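Local coordinates for beta-lactamase inhibitory protein BLIP-I (Streptomyces exfoliatus, PDB 3GMV) that probably inhibits beta-lactamases by binding to them as a protein inhibitor, at residues Ala5-Tyr8 against Glu9-Gln12; Pro77-Lys80 against Leu81-Asn85; Leu89-Glu93 against Ala94-Ala98. All blocks are in the same frame, centred on the assembly; numbering follows the deposited sequence.

Contact 1: residues Ala5-Tyr8 against Glu9-Gln12; sequences AEKY and EQIQ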
# COMPACT_ATOMS: atom_id res chain seq x y z
N ALA A 5 3.20 -1.14 11.71
CA ALA A 5 3.56 -1.86 10.48
C ALA A 5 3.55 -3.37 10.76
O ALA A 5 3.13 -4.17 9.92
CB ALA A 5 4.95 -1.42 9.98
N GLU A 6 4.02 -3.75 11.95
CA GLU A 6 3.99 -5.16 12.31
C GLU A 6 2.57 -5.72 12.32
O GLU A 6 2.34 -6.82 11.82
CB GLU A 6 4.74 -5.42 13.64
CG GLU A 6 6.25 -5.20 13.52
CD GLU A 6 6.67 -3.72 13.33
OE1 GLU A 6 5.98 -2.79 13.81
OE2 GLU A 6 7.73 -3.49 12.69
N LYS A 7 1.61 -4.97 12.87
CA LYS A 7 0.21 -5.42 12.85
C LYS A 7 -0.31 -5.52 11.41
O LYS A 7 -1.02 -6.47 11.05
CB LYS A 7 -0.68 -4.50 13.71
CG LYS A 7 -0.32 -4.65 15.22
CD LYS A 7 -0.94 -3.64 16.13
CE LYS A 7 -0.74 -4.16 17.56
NZ LYS A 7 -1.62 -5.34 17.83
N TYR A 8 0.02 -4.53 10.60
CA TYR A 8 -0.31 -4.55 9.16
C TYR A 8 0.14 -5.85 8.50
O TYR A 8 -0.62 -6.46 7.76
CB TYR A 8 0.36 -3.35 8.45
CG TYR A 8 0.02 -3.14 6.97
CD1 TYR A 8 -1.18 -2.55 6.59
CD2 TYR A 8 0.93 -3.48 5.97
CE1 TYR A 8 -1.48 -2.33 5.21
CE2 TYR A 8 0.65 -3.24 4.62
CZ TYR A 8 -0.55 -2.68 4.26
OH TYR A 8 -0.84 -2.44 2.91
N GLU A 9 1.37 -6.27 8.76
CA GLU A 9 1.89 -7.52 8.19
C GLU A 9 1.22 -8.78 8.73
O GLU A 9 1.13 -9.78 8.02
CB GLU A 9 3.43 -7.57 8.36
CG GLU A 9 4.12 -6.36 7.69
CD GLU A 9 5.53 -6.07 8.25
OE1 GLU A 9 6.06 -6.90 9.03
OE2 GLU A 9 6.08 -5.01 7.91
N GLN A 10 0.78 -8.76 9.98
CA GLN A 10 0.10 -9.90 10.60
C GLN A 10 -1.28 -10.09 9.96
O GLN A 10 -1.83 -11.19 10.01
CB GLN A 10 -0.05 -9.65 12.10
CG GLN A 10 1.27 -9.80 12.83
CD GLN A 10 1.28 -9.12 14.16
OE1 GLN A 10 0.25 -8.96 14.80
NE2 GLN A 10 2.47 -8.73 14.61
N ILE A 11 -1.84 -8.99 9.43
CA ILE A 11 -3.18 -9.00 8.81
C ILE A 11 -3.04 -9.60 7.41
O ILE A 11 -2.15 -9.19 6.66
CB ILE A 11 -3.78 -7.58 8.78
CG1 ILE A 11 -4.20 -7.23 10.22
CG2 ILE A 11 -5.01 -7.50 7.87
CD1 ILE A 11 -4.36 -5.71 10.49
N GLN A 12 -3.90 -10.57 7.09
CA GLN A 12 -3.74 -11.38 5.90
C GLN A 12 -5.04 -11.52 5.11
O GLN A 12 -6.14 -11.55 5.69
CB GLN A 12 -3.24 -12.78 6.30
CG GLN A 12 -1.75 -12.74 6.71
CD GLN A 12 -1.30 -13.98 7.38
OE1 GLN A 12 -1.00 -13.97 8.60
NE2 GLN A 12 -1.21 -15.06 6.63
O HOH W 1 7.90 -3.92 9.78
O HOH W 2 -0.03 -7.98 17.23

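Contact 2: residues Pro77-Lys80 against Leu81-Asn85; sequences PSVK and LSHYN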
# COMPACT_ATOMS: atom_id res chain seq x y z
N PRO A 77 15.89 6.28 -0.67
CA PRO A 77 15.14 7.18 -1.55
C PRO A 77 16.08 7.78 -2.60
O PRO A 77 17.02 8.50 -2.27
CB PRO A 77 14.66 8.30 -0.61
CG PRO A 77 14.91 7.81 0.80
CD PRO A 77 15.93 6.74 0.73
N SER A 78 15.82 7.50 -3.86
CA SER A 78 16.79 7.84 -4.88
C SER A 78 16.22 7.82 -6.28
O SER A 78 16.97 7.99 -7.27
CB SER A 78 17.93 6.84 -4.81
OG SER A 78 17.49 5.53 -5.03
N VAL A 79 14.92 7.61 -6.41
CA VAL A 79 14.37 7.52 -7.77
C VAL A 79 14.48 8.87 -8.50
O VAL A 79 14.32 9.94 -7.88
CB VAL A 79 12.91 6.98 -7.76
CG1 VAL A 79 11.96 7.97 -6.98
CG2 VAL A 79 12.40 6.72 -9.18
N LYS A 80 14.80 8.80 -9.80
CA LYS A 80 15.01 9.96 -10.65
C LYS A 80 14.02 9.95 -11.80
O LYS A 80 13.49 8.89 -12.17
CB LYS A 80 16.43 9.88 -11.28
CG LYS A 80 17.57 9.92 -10.28
CD LYS A 80 17.56 11.18 -9.39
CE LYS A 80 18.63 11.06 -8.28
NZ LYS A 80 18.41 12.16 -7.29
N LEU A 81 13.77 11.12 -12.39
CA LEU A 81 12.94 11.19 -13.59
C LEU A 81 13.52 10.31 -14.69
O LEU A 81 12.79 9.69 -15.45
CB LEU A 81 12.78 12.64 -14.06
CG LEU A 81 11.79 12.86 -15.19
CD1 LEU A 81 10.40 12.27 -14.85
CD2 LEU A 81 11.73 14.36 -15.44
N SER A 82 14.85 10.21 -14.77
CA SER A 82 15.47 9.34 -15.77
C SER A 82 14.95 7.88 -15.64
O SER A 82 14.63 7.21 -16.63
CB SER A 82 16.99 9.36 -15.56
OG SER A 82 17.67 8.60 -16.56
N HIS A 83 14.90 7.39 -14.41
CA HIS A 83 14.40 6.03 -14.19
C HIS A 83 12.95 5.94 -14.64
O HIS A 83 12.53 4.98 -15.32
CB HIS A 83 14.36 5.65 -12.71
CG HIS A 83 15.68 5.61 -12.02
ND1 HIS A 83 15.96 6.41 -10.94
CD2 HIS A 83 16.76 4.80 -12.19
CE1 HIS A 83 17.16 6.12 -10.48
NE2 HIS A 83 17.67 5.14 -11.21
N TYR A 84 12.15 6.90 -14.18
CA TYR A 84 10.73 6.91 -14.48
C TYR A 84 10.46 6.89 -15.99
O TYR A 84 9.57 6.17 -16.47
CB TYR A 84 10.07 8.17 -13.83
CG TYR A 84 8.57 8.19 -14.11
CD1 TYR A 84 7.69 7.45 -13.32
CD2 TYR A 84 8.06 8.95 -15.15
CE1 TYR A 84 6.34 7.46 -13.57
CE2 TYR A 84 6.71 8.96 -15.41
CZ TYR A 84 5.86 8.21 -14.63
OH TYR A 84 4.52 8.22 -14.91
N ASN A 85 11.27 7.65 -16.73
CA ASN A 85 11.14 7.73 -18.19
C ASN A 85 11.47 6.45 -18.92
O ASN A 85 11.19 6.33 -20.13
CB ASN A 85 12.00 8.86 -18.74
CG ASN A 85 11.41 10.21 -18.48
OD1 ASN A 85 10.21 10.32 -18.19
ND2 ASN A 85 12.23 11.27 -18.58

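Contact 3: residues Leu89-Glu93 against Ala94-Ala98; sequences LGMTE and AQLWA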
# COMPACT_ATOMS: atom_id res chain seq x y z
N LEU A 89 3.59 1.33 -19.28
CA LEU A 89 2.54 0.34 -19.02
C LEU A 89 2.81 -0.93 -19.83
O LEU A 89 3.24 -0.84 -20.99
CB LEU A 89 1.15 0.90 -19.36
CG LEU A 89 0.78 2.11 -18.50
CD1 LEU A 89 -0.69 2.51 -18.72
CD2 LEU A 89 1.02 1.84 -17.03
N GLY A 90 2.60 -2.09 -19.22
CA GLY A 90 2.74 -3.37 -19.91
C GLY A 90 4.08 -4.04 -19.65
O GLY A 90 4.25 -5.23 -19.97
N MET A 91 5.04 -3.29 -19.12
CA MET A 91 6.35 -3.89 -18.77
C MET A 91 6.17 -4.87 -17.62
O MET A 91 5.24 -4.73 -16.83
CB MET A 91 7.40 -2.81 -18.45
CG MET A 91 7.36 -2.28 -17.00
SD MET A 91 8.31 -0.76 -16.75
CE MET A 91 9.94 -1.22 -17.34
N THR A 92 7.04 -5.89 -17.54
CA THR A 92 6.95 -6.84 -16.47
C THR A 92 7.55 -6.28 -15.21
O THR A 92 8.29 -5.30 -15.27
CB THR A 92 7.71 -8.13 -16.78
OG1 THR A 92 9.10 -7.84 -16.87
CG2 THR A 92 7.22 -8.72 -18.11
N GLU A 93 7.23 -6.90 -14.08
CA GLU A 93 7.80 -6.52 -12.82
C GLU A 93 9.33 -6.60 -12.90
O GLU A 93 10.03 -5.72 -12.38
CB GLU A 93 7.26 -7.36 -11.66
CG GLU A 93 7.95 -7.04 -10.36
CD GLU A 93 7.36 -7.71 -9.18
OE1 GLU A 93 6.62 -8.71 -9.38
OE2 GLU A 93 7.62 -7.24 -8.04
N ALA A 94 9.84 -7.64 -13.56
CA ALA A 94 11.30 -7.76 -13.75
C ALA A 94 11.86 -6.52 -14.46
O ALA A 94 12.86 -5.95 -14.02
CB ALA A 94 11.68 -9.06 -14.54
N GLN A 95 11.22 -6.12 -15.55
CA GLN A 95 11.63 -4.91 -16.26
C GLN A 95 11.53 -3.66 -15.36
O GLN A 95 12.43 -2.82 -15.38
CB GLN A 95 10.82 -4.75 -17.55
CG GLN A 95 11.13 -5.93 -18.56
CD GLN A 95 10.19 -5.97 -19.72
OE1 GLN A 95 8.97 -5.76 -19.59
NE2 GLN A 95 10.73 -6.30 -20.90
N LEU A 96 10.45 -3.54 -14.60
CA LEU A 96 10.28 -2.40 -13.72
C LEU A 96 11.47 -2.28 -12.74
O LEU A 96 12.04 -1.23 -12.62
CB LEU A 96 8.96 -2.49 -12.95
CG LEU A 96 8.75 -1.39 -11.92
CD1 LEU A 96 8.69 0.03 -12.61
CD2 LEU A 96 7.52 -1.64 -11.06
N TRP A 97 11.83 -3.36 -12.04
CA TRP A 97 12.88 -3.26 -11.06
C TRP A 97 14.29 -3.25 -11.70
O TRP A 97 15.26 -2.99 -11.01
CB TRP A 97 12.72 -4.32 -9.97
CG TRP A 97 11.39 -4.24 -9.24
CD1 TRP A 97 10.52 -5.27 -9.00
CD2 TRP A 97 10.77 -3.06 -8.69
NE1 TRP A 97 9.40 -4.80 -8.34
CE2 TRP A 97 9.54 -3.45 -8.13
CE3 TRP A 97 11.16 -1.72 -8.61
CZ2 TRP A 97 8.69 -2.55 -7.52
CZ3 TRP A 97 10.30 -0.81 -8.00
CH2 TRP A 97 9.09 -1.23 -7.47
N ALA A 98 14.39 -3.51 -13.00
CA ALA A 98 15.64 -3.29 -13.72
C ALA A 98 15.77 -1.82 -14.09
O ALA A 98 16.89 -1.33 -14.26
CB ALA A 98 15.71 -4.18 -15.00

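Contact 1: residues Ala5-Tyr8 against Glu9-Gln12
Glu9 lies back along the helix over the carbonyl of Ala5, four residues earlier, and its side chain can be followed outward. Glu9 CB packs 3.7 Å from Glu6 O. Glu9 CG, turned away from its own carbonyl carbon (chi1 -58°) and so directed back toward the start of the helix, comes to 3.3 Å from Ala5 O, the same oxygen that accepts the backbone bond from Glu9 N (3.0 Å, 157° at the hydrogen). CD passes that oxygen too, and the chain then runs extended to its carboxylate. OE2 ends near the methyl of Ala5, where water 1 donates to it and to Glu6 OE2; it also bonds to Tyr72 OH. With Glu6 OE2 and Glu9 OE1 5.3 Å apart, the like charges would be expected to repel mildly, an effect the shared water probably eases.

One residue on, Gln10 repeats the backward course. Its CG sits 3.3 Å from Glu6 O, which takes the bond from Gln10 N (3.1 Å), and its OE1 accepts a hydrogen bond from water 2, which in turn accepts from Lys7 NZ. That amine has a further partner in Ile23 O of helix 17-24. Ile11 CD1 lies against Lys7 O at 3.5 Å. Lys66 NZ of strand 63-69 donates to both Tyr8 O and Ile11 O and makes a cation-pi contact with the Tyr8 ring, tying this end to the sheet. The i to i-4 bonds identify 5-10 as a short alpha-helix; its C-terminal end is marked by Ile11, the first residue to leave helical angles, whose N makes two weak bonds, to Lys7 O and Tyr8 O.

Contact 2: residues Pro77-Lys80 against Leu81-Asn85
The imidazole of His83 turns back onto the chain just before its helix and accepts a hydrogen bond from the backbone N-H of Lys80. Lys80 N donates to His83 ND1 over 2.9 Å and lies only 9° out of the ring plane. The bond therefore meets the ring at its edge, and it requires ND1 to be without a proton. Close by, Ser78 O lies 3.7 Å from His83 CE1, also near the ring plane.

Around this bond the apolar atoms fill in. Lys80 CB approaches His83 ND1 to 3.5 Å, and Lys80 CG lies beside CE1 before the chain bends at chi2 and carries the amine away. Val79 CG2 stands 4.0 Å from the same His83 ND1, its side chain set at a slant to the histidine. With CG beside its own backbone N (chi1 -63°), His83 aims its ring at the loop that leads into the helix.

Further out, Tyr84 N donates to Lys80 O at 3.1 Å, almost straight at 169° and in the carbonyl plane, fixing the carbonyl beside which His83 CB rests, 3.4 Å from Lys80 O. Pro101 touches both Ser78 and His83, while Ser104 OG bonds to Ser78 N. Lys80 is the N-cap of helix 81-84, and the side chain of the third helical residue, His83, accepts its N-H: one half of a capping box, since the Lys80 side chain accepts nothing from His83 N.

Contact 3: residues Leu89-Glu93 against Ala94-Ala98
Thr92 and Gln95 meet because of their first torsions: chi1 of 66° sets Thr92 OG1 between its own backbone N and carbonyl carbon, facing into the helix start, and chi1 of -64° swings Gln95 CG back beside its backbone N. Thr92 OG1 then accepts from Gln95 N at 3.0 Å in a nearly straight bond. In return, Gln95 OE1 accepts a hydrogen bond from Thr92 N over 2.8 Å, also close to straight, the donor tilted slightly from the amide carbonyl plane. Gln95 CG packs against the hydroxyl, 3.3 Å from Thr92 OG1. This exchange is a capping box, with Thr92 as the N-cap of helix 93-99. The first helical bond, Leu96 N to Thr92 O, closes behind it.

Gln95 OE1 also lies near Met91 CA and CB. Met91, its chain bent at chi3, sends SD to 4.2 Å from Leu96 CB and its methyl over the Gln95 carbonyl, while also touching Leu147 of strand 146-153.

On another side of the helix, Glu93 extends straight from its backbone to Trp97. Glu93 CG lies 3.4 Å from Trp97 CD1, and Trp97 NE1 donates to Glu93 OE2 over 3.0 Å. The oxygen uses its anti lone pair and stays within the indole plane, although the carboxylate itself is turned 59° from the ring. Trp97 N binds Glu93 O at 3.0 Å, making a second tie between the two residues. The indole also meets Tyr125 edge-to-face.

In the fold
The three contacts follow one another along the chain. Contact 1 lies nearest the middle of the protein, its centre about 12 Å from the centre of the chain, and is partly buried, its helix meeting helix 17-24 and strand 52-57. Contact 2, also partly buried, has its centre about 20 Å from the chain's centre on the opposite side, touching strand 146-153; contact 3 is a surface contact whose apolar side rests on strands 137-143 and 146-153. The centres of contacts 2 and 3 are about 14 Å apart, and both lie at helix starts: in contact 2 a histidine accepts from the N-cap N-H, in contact 3 threonine and glutamine exchange bonds as a full capping box. Contact 1 instead lies at the end of a helix, where waters bridge charged and amide side chains.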